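Local coordinates for protein 3-deoxy-manno-octulosonate cytidylyltransferase (PDB 1H7E) that activates the eight-carbon sugar KDO by coupling it to CMP from CTP, releasing diphosphate, probably for incorporation into the lipopolysaccharide of Gram-negative bacteria, at residues T124-I129 / T214-A219; A37-G42 / I102-V107; K65-R70 / V81-K86. All blocks are in the same frame, centred on the assembly; numbering follows the deposited sequence.

Contact 1. Residues T124-I129 / T214-A219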
ATOM      1  N   THR A 124       1.176 -14.723   3.476  1.00 10.12           N
ATOM      2  CA  THR A 124      -0.179 -14.769   3.984  1.00  7.33           C
ATOM      3  C   THR A 124      -1.105 -15.072   2.805  1.00  9.28           C
ATOM      4  O   THR A 124      -0.632 -15.261   1.677  1.00  8.09           O
ATOM      5  CB  THR A 124      -0.571 -13.464   4.726  1.00  7.12           C
ATOM      6  OG1 THR A 124      -1.825 -13.656   5.386  1.00  9.05           O
ATOM      7  CG2 THR A 124      -0.672 -12.259   3.735  1.00  9.98           C
ATOM      8  N   LEU A 125      -2.402 -15.159   3.080  1.00  8.81           N
ATOM      9  CA  LEU A 125      -3.384 -15.506   2.054  1.00 11.86           C
ATOM     10  C   LEU A 125      -4.439 -14.439   1.776  1.00 10.45           C
ATOM     11  O   LEU A 125      -4.681 -13.558   2.595  1.00 10.48           O
ATOM     12  CB  LEU A 125      -4.108 -16.802   2.460  1.00 12.55           C
ATOM     13  CG  LEU A 125      -3.254 -18.067   2.653  1.00 14.36           C
ATOM     14  CD1 LEU A 125      -4.140 -19.178   3.187  1.00 14.82           C
ATOM     15  CD2 LEU A 125      -2.571 -18.465   1.344  1.00 13.30           C
ATOM     16  N   CYS A 126      -5.080 -14.563   0.613  1.00 11.30           N
ATOM     17  CA  CYS A 126      -6.149 -13.654   0.218  1.00 10.23           C
ATOM     18  C   CYS A 126      -7.056 -14.367  -0.803  1.00 11.64           C
ATOM     19  O   CYS A 126      -6.681 -15.403  -1.371  1.00 10.98           O
ATOM     20  CB  CYS A 126      -5.563 -12.370  -0.394  1.00  6.09           C
ATOM     21  SG  CYS A 126      -4.769 -12.585  -1.968  1.00 13.58           S
ATOM     22  N   HIS A 127      -8.282 -13.876  -0.955  1.00 12.15           N
ATOM     23  CA  HIS A 127      -9.200 -14.424  -1.968  1.00 12.42           C
ATOM     24  C   HIS A 127     -10.056 -13.276  -2.519  1.00 12.55           C
ATOM     25  O   HIS A 127     -10.209 -12.241  -1.862  1.00 10.78           O
ATOM     26  CB  HIS A 127     -10.060 -15.598  -1.453  1.00 10.36           C
ATOM     27  CG  HIS A 127     -11.093 -15.227  -0.429  1.00 14.10           C
ATOM     28  ND1 HIS A 127     -12.279 -14.605  -0.753  1.00 16.35           N
ATOM     29  CD2 HIS A 127     -11.143 -15.445   0.907  1.00 14.31           C
ATOM     30  CE1 HIS A 127     -13.011 -14.453   0.338  1.00 17.64           C
ATOM     31  NE2 HIS A 127     -12.344 -14.955   1.360  1.00 17.39           N
ATOM     32  N   ALA A 128     -10.525 -13.426  -3.755  1.00 11.85           N
ATOM     33  CA  ALA A 128     -11.344 -12.392  -4.399  1.00  9.50           C
ATOM     34  C   ALA A 128     -12.698 -12.187  -3.736  1.00 12.45           C
ATOM     35  O   ALA A 128     -13.307 -13.137  -3.235  1.00 14.11           O
ATOM     36  CB  ALA A 128     -11.538 -12.724  -5.876  1.00 12.67           C
ATOM     37  N   ILE A 129     -13.118 -10.926  -3.642  1.00 11.16           N
ATOM     38  CA  ILE A 129     -14.418 -10.579  -3.089  1.00 10.28           C
ATOM     39  C   ILE A 129     -15.043  -9.511  -4.001  1.00 10.93           C
ATOM     40  O   ILE A 129     -14.348  -8.875  -4.783  1.00 12.07           O
ATOM     41  CB  ILE A 129     -14.365 -10.047  -1.623  1.00  8.98           C
ATOM     42  CG1 ILE A 129     -13.356  -8.908  -1.496  1.00  8.08           C
ATOM     43  CG2 ILE A 129     -13.996 -11.187  -0.645  1.00 11.89           C
ATOM     44  CD1 ILE A 129     -13.471  -8.136  -0.216  1.00 11.92           C
ATOM     45  N   THR A 214       1.525 -12.218  -0.581  1.00 15.07           N
ATOM     46  CA  THR A 214       0.141 -12.622  -0.358  1.00 16.81           C
ATOM     47  C   THR A 214      -0.391 -13.481  -1.488  1.00 21.69           C
ATOM     48  O   THR A 214      -0.732 -12.937  -2.542  1.00 26.57           O
ATOM     49  CB  THR A 214      -0.764 -11.333  -0.192  1.00 17.39           C
ATOM     50  OG1 THR A 214      -0.167 -10.452   0.764  1.00 21.75           O
ATOM     51  CG2 THR A 214      -2.131 -11.675   0.342  1.00 20.89           C
ATOM     52  N   PHE A 215      -0.520 -14.791  -1.231  1.00 16.08           N
ATOM     53  CA  PHE A 215      -1.019 -15.795  -2.189  1.00 18.33           C
ATOM     54  C   PHE A 215      -2.537 -15.907  -2.289  1.00 18.17           C
ATOM     55  O   PHE A 215      -3.239 -16.058  -1.290  1.00 17.34           O
ATOM     56  CB  PHE A 215      -0.469 -17.187  -1.864  1.00 18.61           C
ATOM     57  CG  PHE A 215       1.021 -17.248  -1.842  1.00 19.44           C
ATOM     58  CD1 PHE A 215       1.734 -17.513  -3.002  1.00 21.82           C
ATOM     59  CD2 PHE A 215       1.713 -17.009  -0.663  1.00 15.18           C
ATOM     60  CE1 PHE A 215       3.118 -17.537  -2.992  1.00 23.25           C
ATOM     61  CE2 PHE A 215       3.101 -17.030  -0.642  1.00 19.31           C
ATOM     62  CZ  PHE A 215       3.807 -17.294  -1.810  1.00 18.88           C
ATOM     63  N   GLU A 216      -3.032 -15.922  -3.522  1.00 21.28           N
ATOM     64  CA  GLU A 216      -4.465 -16.010  -3.755  1.00 21.38           C
ATOM     65  C   GLU A 216      -5.018 -17.442  -3.767  1.00 21.16           C
ATOM     66  O   GLU A 216      -4.459 -18.316  -4.423  1.00 23.53           O
ATOM     67  CB  GLU A 216      -4.814 -15.295  -5.071  1.00 20.28           C
ATOM     68  CG  GLU A 216      -6.303 -15.142  -5.259  1.00 20.61           C
ATOM     69  CD  GLU A 216      -6.690 -14.439  -6.539  1.00 22.94           C
ATOM     70  OE1 GLU A 216      -5.885 -13.693  -7.122  1.00 20.68           O
ATOM     71  OE2 GLU A 216      -7.838 -14.637  -6.953  1.00 26.40           O
ATOM     72  N   VAL A 217      -6.106 -17.672  -3.027  1.00 20.31           N
ATOM     73  CA  VAL A 217      -6.779 -18.977  -2.978  1.00 21.95           C
ATOM     74  C   VAL A 217      -8.274 -18.757  -3.232  1.00 25.20           C
ATOM     75  O   VAL A 217      -8.706 -17.614  -3.395  1.00 20.59           O
ATOM     76  CB  VAL A 217      -6.578 -19.693  -1.615  1.00 21.72           C
ATOM     77  CG1 VAL A 217      -5.101 -19.978  -1.396  1.00 21.72           C
ATOM     78  CG2 VAL A 217      -7.177 -18.882  -0.468  1.00 17.19           C
ATOM     79  N   ALA A 218      -9.061 -19.836  -3.278  1.00 28.43           N
ATOM     80  CA  ALA A 218     -10.513 -19.731  -3.500  1.00 27.91           C
ATOM     81  C   ALA A 218     -11.212 -19.173  -2.247  1.00 30.95           C
ATOM     82  O   ALA A 218     -10.629 -19.186  -1.160  1.00 29.42           O
ATOM     83  CB  ALA A 218     -11.075 -21.091  -3.859  1.00 26.89           C
ATOM     84  N   ALA A 219     -12.433 -18.650  -2.399  1.00 30.48           N
ATOM     85  CA  ALA A 219     -13.175 -18.108  -1.259  1.00 36.91           C
ATOM     86  C   ALA A 219     -13.215 -19.169  -0.155  1.00 41.76           C
ATOM     87  O   ALA A 219     -13.560 -20.323  -0.409  1.00 41.64           O
ATOM     88  CB  ALA A 219     -14.597 -17.711  -1.674  1.00 34.82           C
TER
HETATM   89  O   HOH W   1      -9.764 -15.680  -5.200  1.00 15.60           O

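Contact 2. Residues A37-G42 / I102-V107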
ATOM      1  N   ALA A  37      -5.174 -29.252  10.775  1.00 16.96           N
ATOM      2  CA  ALA A  37      -3.753 -28.888  10.775  1.00 15.29           C
ATOM      3  C   ALA A  37      -2.870 -30.128  10.600  1.00 16.88           C
ATOM      4  O   ALA A  37      -1.837 -30.077   9.916  1.00 16.60           O
ATOM      5  CB  ALA A  37      -3.403 -28.155  12.071  1.00 15.00           C
ATOM      6  N   LEU A  38      -3.302 -31.254  11.180  1.00 17.87           N
ATOM      7  CA  LEU A  38      -2.548 -32.502  11.069  1.00 20.45           C
ATOM      8  C   LEU A  38      -2.486 -33.036   9.650  1.00 23.06           C
ATOM      9  O   LEU A  38      -1.575 -33.791   9.324  1.00 26.27           O
ATOM     10  CB  LEU A  38      -3.132 -33.583  11.980  1.00 18.70           C
ATOM     11  CG  LEU A  38      -2.794 -33.413  13.447  1.00 18.83           C
ATOM     12  CD1 LEU A  38      -3.591 -34.398  14.275  1.00 22.84           C
ATOM     13  CD2 LEU A  38      -1.312 -33.608  13.623  1.00 17.90           C
ATOM     14  N   GLN A  39      -3.453 -32.638   8.818  1.00 24.61           N
ATOM     15  CA  GLN A  39      -3.526 -33.077   7.431  1.00 23.74           C
ATOM     16  C   GLN A  39      -2.626 -32.291   6.487  1.00 23.65           C
ATOM     17  O   GLN A  39      -2.568 -32.593   5.301  1.00 24.50           O
ATOM     18  CB  GLN A  39      -4.969 -33.004   6.938  1.00 26.20           C
ATOM     19  CG  GLN A  39      -5.958 -33.827   7.761  1.00 35.16           C
ATOM     20  CD  GLN A  39      -7.411 -33.626   7.318  1.00 41.81           C
ATOM     21  OE1 GLN A  39      -7.675 -33.358   6.147  1.00 45.85           O
ATOM     22  NE2 GLN A  39      -8.355 -33.747   8.257  1.00 42.19           N
ATOM     23  N   VAL A  40      -1.926 -31.283   7.003  1.00 22.39           N
ATOM     24  CA  VAL A  40      -1.048 -30.463   6.167  1.00 19.82           C
ATOM     25  C   VAL A  40       0.288 -31.149   5.984  1.00 21.72           C
ATOM     26  O   VAL A  40       1.018 -31.371   6.944  1.00 22.12           O
ATOM     27  CB  VAL A  40      -0.814 -29.043   6.771  1.00 19.32           C
ATOM     28  CG1 VAL A  40       0.061 -28.214   5.855  1.00 13.91           C
ATOM     29  CG2 VAL A  40      -2.142 -28.344   7.015  1.00 14.33           C
ATOM     30  N   ALA A  41       0.608 -31.483   4.742  1.00 21.85           N
ATOM     31  CA  ALA A  41       1.871 -32.139   4.441  1.00 24.37           C
ATOM     32  C   ALA A  41       3.037 -31.191   4.657  1.00 26.48           C
ATOM     33  O   ALA A  41       2.888 -29.981   4.492  1.00 28.53           O
ATOM     34  CB  ALA A  41       1.869 -32.631   2.999  1.00 23.60           C
ATOM     35  N   GLY A  42       4.193 -31.742   5.024  1.00 25.67           N
ATOM     36  CA  GLY A  42       5.391 -30.938   5.224  1.00 24.52           C
ATOM     37  C   GLY A  42       5.540 -30.268   6.576  1.00 22.44           C
ATOM     38  O   GLY A  42       6.519 -29.563   6.816  1.00 25.68           O
ATOM     39  N   ILE A 102     -10.971 -24.394   7.775  1.00 38.41           N
ATOM     40  CA  ILE A 102      -9.708 -24.174   7.087  1.00 35.02           C
ATOM     41  C   ILE A 102      -9.416 -25.353   6.142  1.00 32.94           C
ATOM     42  O   ILE A 102      -9.654 -26.504   6.496  1.00 32.94           O
ATOM     43  CB  ILE A 102      -8.554 -24.025   8.146  1.00 38.80           C
ATOM     44  CG1 ILE A 102      -7.193 -23.928   7.468  1.00 41.41           C
ATOM     45  CG2 ILE A 102      -8.514 -25.218   9.098  1.00 36.40           C
ATOM     46  CD1 ILE A 102      -7.043 -22.700   6.629  1.00 50.39           C
ATOM     47  N   ARG A 103      -8.981 -25.064   4.918  1.00 29.65           N
ATOM     48  CA  ARG A 103      -8.638 -26.120   3.966  1.00 28.63           C
ATOM     49  C   ARG A 103      -7.144 -26.417   4.026  1.00 27.11           C
ATOM     50  O   ARG A 103      -6.332 -25.540   3.768  1.00 24.65           O
ATOM     51  CB  ARG A 103      -8.971 -25.719   2.526  1.00 30.34           C
ATOM     52  CG  ARG A 103     -10.451 -25.635   2.191  1.00 34.90           C
ATOM     53  CD  ARG A 103     -10.630 -25.354   0.692  1.00 38.11           C
ATOM     54  NE  ARG A 103     -10.083 -24.045   0.328  1.00 42.32           N
ATOM     55  CZ  ARG A 103     -10.806 -22.936   0.174  1.00 42.90           C
ATOM     56  NH1 ARG A 103     -12.129 -22.954   0.334  1.00 42.05           N
ATOM     57  NH2 ARG A 103     -10.189 -21.791  -0.067  1.00 41.22           N
ATOM     58  N   PRO A 104      -6.764 -27.665   4.356  1.00 28.00           N
ATOM     59  CA  PRO A 104      -5.353 -28.060   4.435  1.00 24.90           C
ATOM     60  C   PRO A 104      -4.523 -27.670   3.215  1.00 23.82           C
ATOM     61  O   PRO A 104      -3.346 -27.305   3.347  1.00 19.55           O
ATOM     62  CB  PRO A 104      -5.445 -29.579   4.577  1.00 26.37           C
ATOM     63  CG  PRO A 104      -6.653 -29.737   5.447  1.00 26.68           C
ATOM     64  CD  PRO A 104      -7.640 -28.754   4.837  1.00 25.78           C
ATOM     65  N   ARG A 105      -5.131 -27.741   2.032  1.00 22.78           N
ATOM     66  CA  ARG A 105      -4.440 -27.402   0.783  1.00 25.94           C
ATOM     67  C   ARG A 105      -4.002 -25.936   0.729  1.00 21.14           C
ATOM     68  O   ARG A 105      -2.978 -25.615   0.139  1.00 21.61           O
ATOM     69  CB  ARG A 105      -5.330 -27.738  -0.426  1.00 36.75           C
ATOM     70  CG  ARG A 105      -4.774 -28.835  -1.376  1.00 51.74           C
ATOM     71  CD  ARG A 105      -4.291 -30.136  -0.661  1.00 61.61           C
ATOM     72  NE  ARG A 105      -5.357 -30.902   0.003  1.00 70.22           N
ATOM     73  CZ  ARG A 105      -5.177 -31.688   1.070  1.00 72.24           C
ATOM     74  NH1 ARG A 105      -3.972 -31.830   1.612  1.00 73.58           N
ATOM     75  NH2 ARG A 105      -6.211 -32.312   1.621  1.00 72.14           N
ATOM     76  N   ASP A 106      -4.761 -25.053   1.367  1.00 17.38           N
ATOM     77  CA  ASP A 106      -4.407 -23.628   1.382  1.00 19.30           C
ATOM     78  C   ASP A 106      -3.163 -23.378   2.223  1.00 18.96           C
ATOM     79  O   ASP A 106      -2.351 -22.504   1.896  1.00 14.54           O
ATOM     80  CB  ASP A 106      -5.560 -22.772   1.918  1.00 20.78           C
ATOM     81  CG  ASP A 106      -6.756 -22.743   0.983  1.00 23.88           C
ATOM     82  OD1 ASP A 106      -6.634 -23.162  -0.191  1.00 22.33           O
ATOM     83  OD2 ASP A 106      -7.822 -22.296   1.445  1.00 27.71           O
ATOM     84  N   VAL A 107      -3.034 -24.108   3.331  1.00 17.22           N
ATOM     85  CA  VAL A 107      -1.856 -23.952   4.184  1.00 17.08           C
ATOM     86  C   VAL A 107      -0.631 -24.500   3.431  1.00 14.94           C
ATOM     87  O   VAL A 107       0.470 -23.943   3.516  1.00 17.21           O
ATOM     88  CB  VAL A 107      -2.040 -24.658   5.555  1.00 18.14           C
ATOM     89  CG1 VAL A 107      -0.825 -24.414   6.433  1.00 14.27           C
ATOM     90  CG2 VAL A 107      -3.300 -24.157   6.238  1.00 18.15           C
TER

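Contact 3. Residues K65-R70 / V81-K86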
ATOM      1  N   LYS A  65      -0.840 -31.319  21.386  1.00 24.53           N
ATOM      2  CA  LYS A  65       0.202 -30.616  22.136  1.00 22.41           C
ATOM      3  C   LYS A  65      -0.214 -29.179  22.436  1.00 24.68           C
ATOM      4  O   LYS A  65      -0.648 -28.442  21.545  1.00 22.32           O
ATOM      5  CB  LYS A  65       1.509 -30.606  21.355  1.00 24.49           C
ATOM      6  CG  LYS A  65       1.994 -31.973  20.922  1.00 30.28           C
ATOM      7  CD  LYS A  65       3.274 -31.843  20.115  1.00 34.57           C
ATOM      8  CE  LYS A  65       3.806 -33.196  19.703  1.00 41.14           C
ATOM      9  NZ  LYS A  65       5.177 -33.064  19.131  1.00 47.70           N
ATOM     10  N   ALA A  66      -0.125 -28.802  23.708  1.00 23.79           N
ATOM     11  CA  ALA A  66      -0.463 -27.454  24.152  1.00 24.10           C
ATOM     12  C   ALA A  66       0.756 -26.859  24.857  1.00 27.32           C
ATOM     13  O   ALA A  66       1.597 -27.590  25.391  1.00 26.74           O
ATOM     14  CB  ALA A  66      -1.667 -27.484  25.105  1.00 23.70           C
ATOM     15  N   ILE A  67       0.894 -25.539  24.788  1.00 26.88           N
ATOM     16  CA  ILE A  67       1.990 -24.845  25.447  1.00 24.49           C
ATOM     17  C   ILE A  67       1.373 -23.606  26.070  1.00 27.11           C
ATOM     18  O   ILE A  67       0.608 -22.889  25.419  1.00 27.46           O
ATOM     19  CB  ILE A  67       3.138 -24.490  24.466  1.00 23.07           C
ATOM     20  CG1 ILE A  67       4.210 -23.663  25.181  1.00 23.09           C
ATOM     21  CG2 ILE A  67       2.593 -23.766  23.237  1.00 22.15           C
ATOM     22  CD1 ILE A  67       5.488 -23.556  24.425  1.00 25.91           C
ATOM     23  N   MET A  68       1.585 -23.447  27.373  1.00 26.28           N
ATOM     24  CA  MET A  68       1.061 -22.307  28.097  1.00 28.31           C
ATOM     25  C   MET A  68       1.930 -21.099  27.800  1.00 28.40           C
ATOM     26  O   MET A  68       3.162 -21.189  27.741  1.00 27.31           O
ATOM     27  CB  MET A  68       1.037 -22.585  29.597  1.00 32.60           C
ATOM     28  CG  MET A  68      -0.080 -23.509  30.044  1.00 37.00           C
ATOM     29  SD  MET A  68      -1.701 -22.719  30.044  1.00 46.79           S
ATOM     30  CE  MET A  68      -1.574 -21.600  31.458  1.00 46.55           C
ATOM     31  N   THR A  69       1.268 -19.969  27.596  1.00 28.21           N
ATOM     32  CA  THR A  69       1.953 -18.725  27.277  1.00 29.16           C
ATOM     33  C   THR A  69       1.430 -17.662  28.228  1.00 30.05           C
ATOM     34  O   THR A  69       0.495 -17.916  28.975  1.00 28.09           O
ATOM     35  CB  THR A  69       1.681 -18.311  25.794  1.00 30.61           C
ATOM     36  OG1 THR A  69       0.268 -18.221  25.567  1.00 29.89           O
ATOM     37  CG2 THR A  69       2.264 -19.339  24.824  1.00 26.99           C
ATOM     38  N   ARG A  70       2.056 -16.492  28.243  1.00 34.71           N
ATOM     39  CA  ARG A  70       1.601 -15.417  29.117  1.00 41.06           C
ATOM     40  C   ARG A  70       0.239 -14.870  28.684  1.00 46.04           C
ATOM     41  O   ARG A  70      -0.123 -14.935  27.504  1.00 45.67           O
ATOM     42  CB  ARG A  70       2.629 -14.289  29.158  1.00 39.67           C
ATOM     43  CG  ARG A  70       3.931 -14.709  29.806  1.00 45.49           C
ATOM     44  CD  ARG A  70       4.801 -13.515  30.117  1.00 50.52           C
ATOM     45  NE  ARG A  70       5.193 -12.811  28.903  1.00 58.14           N
ATOM     46  CZ  ARG A  70       6.242 -13.138  28.151  1.00 63.21           C
ATOM     47  NH1 ARG A  70       7.016 -14.168  28.486  1.00 66.23           N
ATOM     48  NH2 ARG A  70       6.525 -12.430  27.066  1.00 66.09           N
ATOM     49  N   VAL A  81       5.933 -15.248  19.403  1.00 15.01           N
ATOM     50  CA  VAL A  81       7.351 -14.995  19.706  1.00 16.25           C
ATOM     51  C   VAL A  81       7.761 -15.807  20.952  1.00 17.40           C
ATOM     52  O   VAL A  81       8.837 -16.424  20.991  1.00 15.81           O
ATOM     53  CB  VAL A  81       7.630 -13.464  19.905  1.00 17.49           C
ATOM     54  CG1 VAL A  81       9.007 -13.223  20.509  1.00 17.22           C
ATOM     55  CG2 VAL A  81       7.553 -12.746  18.554  1.00 18.52           C
ATOM     56  N   GLU A  82       6.879 -15.845  21.944  1.00 15.53           N
ATOM     57  CA  GLU A  82       7.151 -16.621  23.140  1.00 19.46           C
ATOM     58  C   GLU A  82       7.243 -18.112  22.786  1.00 19.92           C
ATOM     59  O   GLU A  82       8.115 -18.810  23.299  1.00 19.08           O
ATOM     60  CB  GLU A  82       6.082 -16.420  24.205  1.00 17.14           C
ATOM     61  CG  GLU A  82       6.404 -17.193  25.475  1.00 20.77           C
ATOM     62  CD  GLU A  82       5.291 -17.191  26.503  1.00 25.94           C
ATOM     63  OE1 GLU A  82       4.249 -16.532  26.285  1.00 28.37           O
ATOM     64  OE2 GLU A  82       5.458 -17.857  27.551  1.00 30.33           O
ATOM     65  N   VAL A  83       6.344 -18.599  21.929  1.00 15.88           N
ATOM     66  CA  VAL A  83       6.371 -20.001  21.530  1.00 16.41           C
ATOM     67  C   VAL A  83       7.654 -20.317  20.767  1.00 17.13           C
ATOM     68  O   VAL A  83       8.249 -21.388  20.938  1.00 16.59           O
ATOM     69  CB  VAL A  83       5.142 -20.378  20.631  1.00 14.93           C
ATOM     70  CG1 VAL A  83       5.316 -21.792  20.055  1.00 13.06           C
ATOM     71  CG2 VAL A  83       3.859 -20.292  21.440  1.00 15.80           C
ATOM     72  N   MET A  84       8.076 -19.382  19.919  1.00 16.60           N
ATOM     73  CA  MET A  84       9.270 -19.543  19.093  1.00 16.00           C
ATOM     74  C   MET A  84      10.545 -19.861  19.890  1.00 15.79           C
ATOM     75  O   MET A  84      11.376 -20.643  19.444  1.00 13.74           O
ATOM     76  CB  MET A  84       9.474 -18.290  18.226  1.00 18.35           C
ATOM     77  CG  MET A  84      10.743 -18.267  17.372  1.00 17.44           C
ATOM     78  SD  MET A  84      12.175 -17.556  18.233  1.00 22.92           S
ATOM     79  CE  MET A  84      11.551 -15.887  18.670  1.00 19.65           C
ATOM     80  N   HIS A  85      10.708 -19.228  21.045  1.00 17.35           N
ATOM     81  CA  HIS A  85      11.892 -19.477  21.881  1.00 20.61           C
ATOM     82  C   HIS A  85      11.976 -20.903  22.416  1.00 20.69           C
ATOM     83  O   HIS A  85      13.073 -21.434  22.609  1.00 20.88           O
ATOM     84  CB  HIS A  85      11.919 -18.519  23.053  1.00 20.68           C
ATOM     85  CG  HIS A  85      12.307 -17.135  22.674  1.00 21.89           C
ATOM     86  ND1 HIS A  85      13.513 -16.841  22.075  1.00 25.14           N
ATOM     87  CD2 HIS A  85      11.656 -15.959  22.815  1.00 20.50           C
ATOM     88  CE1 HIS A  85      13.586 -15.538  21.864  1.00 24.09           C
ATOM     89  NE2 HIS A  85      12.472 -14.981  22.304  1.00 26.23           N
ATOM     90  N   LYS A  86      10.807 -21.502  22.640  1.00 20.32           N
ATOM     91  CA  LYS A  86      10.673 -22.859  23.154  1.00 23.70           C
ATOM     92  C   LYS A  86      10.515 -23.959  22.125  1.00 25.60           C
ATOM     93  O   LYS A  86      10.972 -25.069  22.358  1.00 25.25           O
ATOM     94  CB  LYS A  86       9.529 -22.931  24.158  1.00 24.22           C
ATOM     95  CG  LYS A  86       9.855 -22.184  25.418  1.00 28.01           C
ATOM     96  CD  LYS A  86       8.752 -22.263  26.435  1.00 32.25           C
ATOM     97  CE  LYS A  86       9.205 -21.617  27.730  1.00 33.43           C
ATOM     98  NZ  LYS A  86       8.157 -21.752  28.756  1.00 36.79           N
TER
HETATM   99  O   HOH W   2       6.104 -20.649  26.779  1.00 46.59           O
HETATM  100  O   HOH W   3       5.526 -22.910  28.672  1.00 47.55           O

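Contact 1. Residues T124-I129 / T214-A219
His127 lays one face of its imidazole under the backbone of Ala219, whose CA sits 3.7 Å from the centroid of the His127 ring in a CH-pi contact. With CG placed between the backbone N and the carbonyl carbon (chi1 69°), the ring leans forward along its own strand, and ND1 donates to Ala128 O at 3.1 Å, the acceptor lying close to the ring plane. A leucine here would probably leave Ala128 O without this donor and Ala219 without a flat surface to rest on. Upstream the two strands run parallel: Phe215 N gives to Thr124 O, Cys126 N to Phe215 O, and Val217 N reaches Cys126 O at 2.9 Å, nearly straight on. Just past these bonds, a water accepts from Ala128 N and donates to Glu216 OE2 and Val217 O; the same carboxylate oxygen salt-bridges Arg168. On one face, Thr214 CG2 fits against Cys126 SG at 3.6 Å; on the other, Leu125 CD2 meets Val217 CG1 at 4.0 Å, these two side chains crossing nearly at right angles. Leu125 and Val217 also pack on helix 104-116, while strand 122-129 is paired on its other side with the antiparallel strand 169-179.

Contact 2. Residues A37-G42 / I102-V107
The guanidinium of Arg105 has Pro104 CB over one face, 3.8 Å above the plane and displaced toward the rim, and Gln39 O near its edge. That carbonyl stands 4.0 Å from Arg105 NH1, a loose approach; the firmer partner of NH1 is Glu108, by a salt bridge. Bends at chi2 and chi3 fold the arginine chain back over the proline. Pro104, in the first turn of its helix, takes the side chain of Gln39: CB rests on Pro104 CG at 4.0 Å and the amide oxygen OE1 comes to 3.8 Å from the same carbon, so the ring's outer corner does the touching. Deeper in, Val40 spreads both methyls over the helix. Its CG1, anti to the backbone N (chi1 -178°), meets Val107 CG1 at 3.9 Å, and its CG2 lies 4.0 Å from Val107 CB, close to Pro104 O. The join is van der Waals packing throughout, with the polar ends of Gln39 and Arg105 at its exposed margin. Val40 also packs on Ile5 of strand 3-8, and Val107 on Leu95, which places the turn after helix 29-38 against the start of helix 104-116, over one side of the central sheet.

Contact 3. Residues K65-R70 / V81-K86
Strand 65-68, an outermost strand of the central sheet, and helix 76-86, which follows it in the chain, meet where the strand runs out into a loop, and Glu82 of the helix grips that exit. Its extended side chain, with CG anti to the backbone N (chi1 -178°), carries the carboxylate to the main chain: Arg70 N donates to Glu82 OE1 at 2.9 Å in a nearly straight bond, arriving at the syn lone pair of OE1, the side of the other oxygen. His73 NE2 also bonds OE1, so two polar partners hold that one oxygen, and Thr69 CB presses close beside it. The carboxylate lies over one face of the Arg70 guanidinium, toward its rim. The two flat groups are only 16° from parallel, and Glu82 OE2 lies 4.1 Å from Arg70 NH1, well out of the guanidinium plane, so the attraction is one of charge without a hydrogen bond; Arg70 NE turns instead to a salt bridge with Asp72. OE2 is tied by a water to Met68 O and Lys86 NZ, and a second water links the same carbonyl to the same ammonium. Beneath this polar layer, Val83 CG2 touches both Thr69 CG2 at 3.9 Å and Ile67 CG2 at 4.1 Å. The far end of Ile67, CD1, meets the aliphatic chain of Lys86 at a slant, 4.0 Å from Lys86 CD. The strand and helix axes, 10.0 Å apart, cross at 113°. Helix 76-86 lies in the connection from strand 65-68 to strand 91-94, parallel strands of one sheet, consistent with the Rossmann-like, nucleotide-binding half expected of a GT-A fold.

In the fold
Contacts 1 and 3 lie at the two edges of one mixed sheet, on opposite sides of the chain's centre, their centres 28 Å apart. Contact 1 is the sole strand-to-strand pairing, stitched by main-chain bonds; contact 3 sets a helix against an edge strand, with one carboxylate and two waters doing the polar work; contact 2 joins a turn to a helix start through apolar side chains. Contact 1 buries five of eleven touching residues; contact 3 lies farthest out, its centre about 17 Å from the chain's centre against 12 and 13 Å. Contacts 1 and 2 touch: Arg103 NH2 reaches Ala218 O at 2.9 Å, and Asp106 packs on Val217, so helix 104-116 joins them. Contact 3 touches neither.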